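Local coordinates for putative lipoprotein (Campylobacter jejuni subsp. jejuni, PDB 2G5G) that binds two heme groups cofacially at a dimer interface through tyrosine ligands, and probably serves in bacterial heme transport, at residues Lys41-Leu46 with Ser240-Val245. Residues are numbered along the deposited sequence; the frame is centred on the assembly and turned at random.
Sequences KADVIL and SKKIVV
The carboxylate of Asp43 meets the backbone of Lys242 at one edge: the lone pair of OD2 turned away from OD1 receives Lys242 N at 2.7 Å, nearly straight at 168°. Beyond OD2, Lys241 CB and Lys242 CB stand on opposite sides of the carboxylate plane. A chi1 of -56°, with CG beside the Asp43 backbone N, carries OD2 to Lys242 N, while Asp43 N donates to Lys242 O (2.7 Å), on a lone pair in the carbonyl plane. Both backbone polar atoms of Lys242 are thus held by Asp43. Its O also accepts Val44 N, tilted from that plane. Strands 44-49 and 243-248 run parallel from here, their short segments 17° apart, with Val44 O accepting Val244 N (3.0 Å) and Leu46 N donating to Val244 O (2.8 Å). On one face of the sheet, Val244 CG1 presses tightly on Ala42 CB (3.3 Å) and lies against Ile45 CG1. On the other, Ile243 CD1 lies alongside Val44 CB (3.7 Å) and its CG2 meets Leu46 CD1, beside helix 230-236. The extended Lys241 passes Val44 CG2 with its CD; its NZ bonds Leu208 O and His211 O, and a water joins it to Asp43 O. A side-chain-to-backbone bond thus precedes the parallel pairing, and Lys242 N-H with water-linked Lys242 NZ probably stabilises the Asp43 anion.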
ATOM      1  N   LYS A  41      13.302 -10.624 -36.368  1.00 21.95           N
ATOM      2  CA  LYS A  41      12.562  -9.757 -37.294  1.00 21.63           C
ATOM      3  C   LYS A  41      11.825  -8.600 -36.574  1.00 20.54           C
ATOM      4  O   LYS A  41      11.467  -7.592 -37.187  1.00 20.28           O
ATOM      5  CB  LYS A  41      11.551 -10.571 -38.079  1.00 21.95           C
ATOM      6  CG  LYS A  41      12.152 -11.735 -38.851  1.00 24.73           C
ATOM      7  CD  LYS A  41      11.056 -12.517 -39.564  1.00 26.90           C
ATOM      8  CE  LYS A  41      11.690 -13.433 -40.633  1.00 27.97           C
ATOM      9  NZ  LYS A  41      10.691 -14.419 -41.110  1.00 29.11           N
ATOM     10  N   ALA A  42      11.581  -8.770 -35.284  1.00 19.97           N
ATOM     11  CA  ALA A  42      10.776  -7.819 -34.518  1.00 19.31           C
ATOM     12  C   ALA A  42      11.609  -6.625 -34.114  1.00 18.68           C
ATOM     13  O   ALA A  42      12.828  -6.725 -34.021  1.00 17.86           O
ATOM     14  CB  ALA A  42      10.163  -8.499 -33.287  1.00 18.83           C
ATOM     15  N   ASP A  43      10.951  -5.482 -33.898  1.00 18.56           N
ATOM     16  CA  ASP A  43      11.611  -4.311 -33.303  1.00 18.34           C
ATOM     17  C   ASP A  43      11.542  -4.294 -31.776  1.00 17.96           C
ATOM     18  O   ASP A  43      12.433  -3.751 -31.107  1.00 17.18           O
ATOM     19  CB  ASP A  43      10.997  -2.998 -33.864  1.00 17.56           C
ATOM     20  CG  ASP A  43      11.064  -2.950 -35.375  1.00 19.28           C
ATOM     21  OD1 ASP A  43      12.194  -2.945 -35.870  1.00 18.42           O
ATOM     22  OD2 ASP A  43      10.016  -2.996 -36.057  1.00 19.04           O
ATOM     23  N   VAL A  44      10.461  -4.853 -31.255  1.00 17.37           N
ATOM     24  CA  VAL A  44      10.215  -4.943 -29.820  1.00 18.38           C
ATOM     25  C   VAL A  44       9.853  -6.399 -29.483  1.00 17.72           C
ATOM     26  O   VAL A  44       8.896  -6.959 -30.030  1.00 18.26           O
ATOM     27  CB  VAL A  44       9.034  -4.045 -29.396  1.00 19.45           C
ATOM     28  CG1 VAL A  44       8.762  -4.197 -27.905  1.00 18.70           C
ATOM     29  CG2 VAL A  44       9.311  -2.549 -29.783  1.00 19.18           C
ATOM     30  N   ILE A  45      10.589  -6.983 -28.567  1.00 17.87           N
ATOM     31  CA  ILE A  45      10.322  -8.350 -28.150  1.00 19.46           C
ATOM     32  C   ILE A  45       9.912  -8.264 -26.697  1.00 19.25           C
ATOM     33  O   ILE A  45      10.690  -7.814 -25.856  1.00 19.33           O
ATOM     34  CB  ILE A  45      11.576  -9.271 -28.301  1.00 20.50           C
ATOM     35  CG1 ILE A  45      11.975  -9.397 -29.771  1.00 20.77           C
ATOM     36  CG2 ILE A  45      11.290 -10.673 -27.723  1.00 20.88           C
ATOM     37  CD1 ILE A  45      13.484  -9.605 -29.994  1.00 19.24           C
ATOM     38  N   LEU A  46       8.674  -8.648 -26.394  1.00 18.77           N
ATOM     39  CA  LEU A  46       8.262  -8.737 -24.996  1.00 19.96           C
ATOM     40  C   LEU A  46       8.420 -10.156 -24.452  1.00 19.95           C
ATOM     41  O   LEU A  46       7.965 -11.095 -25.089  1.00 21.41           O
ATOM     42  CB  LEU A  46       6.827  -8.255 -24.776  1.00 19.39           C
ATOM     43  CG  LEU A  46       6.472  -6.809 -25.091  1.00 23.01           C
ATOM     44  CD1 LEU A  46       6.271  -6.691 -26.559  1.00 24.05           C
ATOM     45  CD2 LEU A  46       5.157  -6.463 -24.383  1.00 24.42           C
ATOM     46  N   SER A 240       4.378   1.809 -35.679  1.00 21.86           N
ATOM     47  CA  SER A 240       4.467   0.830 -36.761  1.00 22.38           C
ATOM     48  C   SER A 240       5.571  -0.221 -36.540  1.00 20.90           C
ATOM     49  O   SER A 240       5.815  -1.038 -37.426  1.00 20.88           O
ATOM     50  CB  SER A 240       4.668   1.492 -38.114  1.00 22.88           C
ATOM     51  OG  SER A 240       3.458   2.069 -38.559  1.00 28.01           O
ATOM     52  N   LYS A 241       6.233  -0.190 -35.384  1.00 19.39           N
ATOM     53  CA  LYS A 241       7.235  -1.209 -35.021  1.00 18.02           C
ATOM     54  C   LYS A 241       6.625  -2.584 -35.058  1.00 18.73           C
ATOM     55  O   LYS A 241       5.432  -2.769 -34.714  1.00 18.31           O
ATOM     56  CB  LYS A 241       7.818  -0.964 -33.619  1.00 18.00           C
ATOM     57  CG  LYS A 241       8.818   0.207 -33.562  1.00 15.20           C
ATOM     58  CD  LYS A 241       9.507   0.279 -32.230  1.00 16.86           C
ATOM     59  CE  LYS A 241      10.626   1.361 -32.205  1.00 15.17           C
ATOM     60  NZ  LYS A 241      11.194   1.299 -30.800  1.00 19.32           N
ATOM     61  N   LYS A 242       7.422  -3.562 -35.452  1.00 18.58           N
ATOM     62  CA  LYS A 242       6.963  -4.956 -35.371  1.00 19.27           C
ATOM     63  C   LYS A 242       7.141  -5.444 -33.950  1.00 18.48           C
ATOM     64  O   LYS A 242       8.254  -5.442 -33.413  1.00 17.49           O
ATOM     65  CB  LYS A 242       7.752  -5.834 -36.333  1.00 19.27           C
ATOM     66  CG  LYS A 242       7.497  -5.415 -37.808  1.00 23.38           C
ATOM     67  CD  LYS A 242       8.540  -6.035 -38.719  1.00 28.16           C
ATOM     68  CE  LYS A 242       8.344  -5.572 -40.167  1.00 32.36           C
ATOM     69  NZ  LYS A 242       8.511  -4.067 -40.280  1.00 33.96           N
ATOM     70  N   ILE A 243       6.027  -5.863 -33.355  1.00 18.20           N
ATOM     71  CA  ILE A 243       5.966  -6.283 -31.957  1.00 17.63           C
ATOM     72  C   ILE A 243       5.781  -7.806 -31.877  1.00 17.91           C
ATOM     73  O   ILE A 243       4.883  -8.364 -32.526  1.00 17.56           O
ATOM     74  CB  ILE A 243       4.748  -5.639 -31.225  1.00 19.16           C
ATOM     75  CG1 ILE A 243       4.580  -4.111 -31.537  1.00 16.69           C
ATOM     76  CG2 ILE A 243       4.841  -5.912 -29.716  1.00 19.28           C
ATOM     77  CD1 ILE A 243       5.899  -3.231 -31.234  1.00 14.52           C
ATOM     78  N   VAL A 244       6.557  -8.469 -31.024  1.00 16.61           N
ATOM     79  CA  VAL A 244       6.398  -9.919 -30.800  1.00 16.98           C
ATOM     80  C   VAL A 244       6.449 -10.207 -29.295  1.00 17.33           C
ATOM     81  O   VAL A 244       7.255  -9.615 -28.549  1.00 16.89           O
ATOM     82  CB  VAL A 244       7.433 -10.797 -31.580  1.00 17.39           C
ATOM     83  CG1 VAL A 244       8.868 -10.528 -31.085  1.00 17.00           C
ATOM     84  CG2 VAL A 244       7.081 -12.273 -31.446  1.00 16.59           C
ATOM     85  N   VAL A 245       5.577 -11.116 -28.869  1.00 16.58           N
ATOM     86  CA  VAL A 245       5.399 -11.412 -27.452  1.00 17.74           C
ATOM     87  C   VAL A 245       5.690 -12.879 -27.217  1.00 17.49           C
ATOM     88  O   VAL A 245       5.104 -13.758 -27.877  1.00 18.25           O
ATOM     89  CB  VAL A 245       3.969 -11.081 -26.936  1.00 16.34           C
ATOM     90  CG1 VAL A 245       3.868 -11.392 -25.425  1.00 19.21           C
ATOM     91  CG2 VAL A 245       3.559  -9.621 -27.267  1.00 17.65           C
TER
HETATM   92  O   HOH W   1      12.795  -1.021 -31.186  1.00 16.52           O
HETATM   93  O   HOH W   2      10.023  -2.724 -38.619  1.00 37.25           O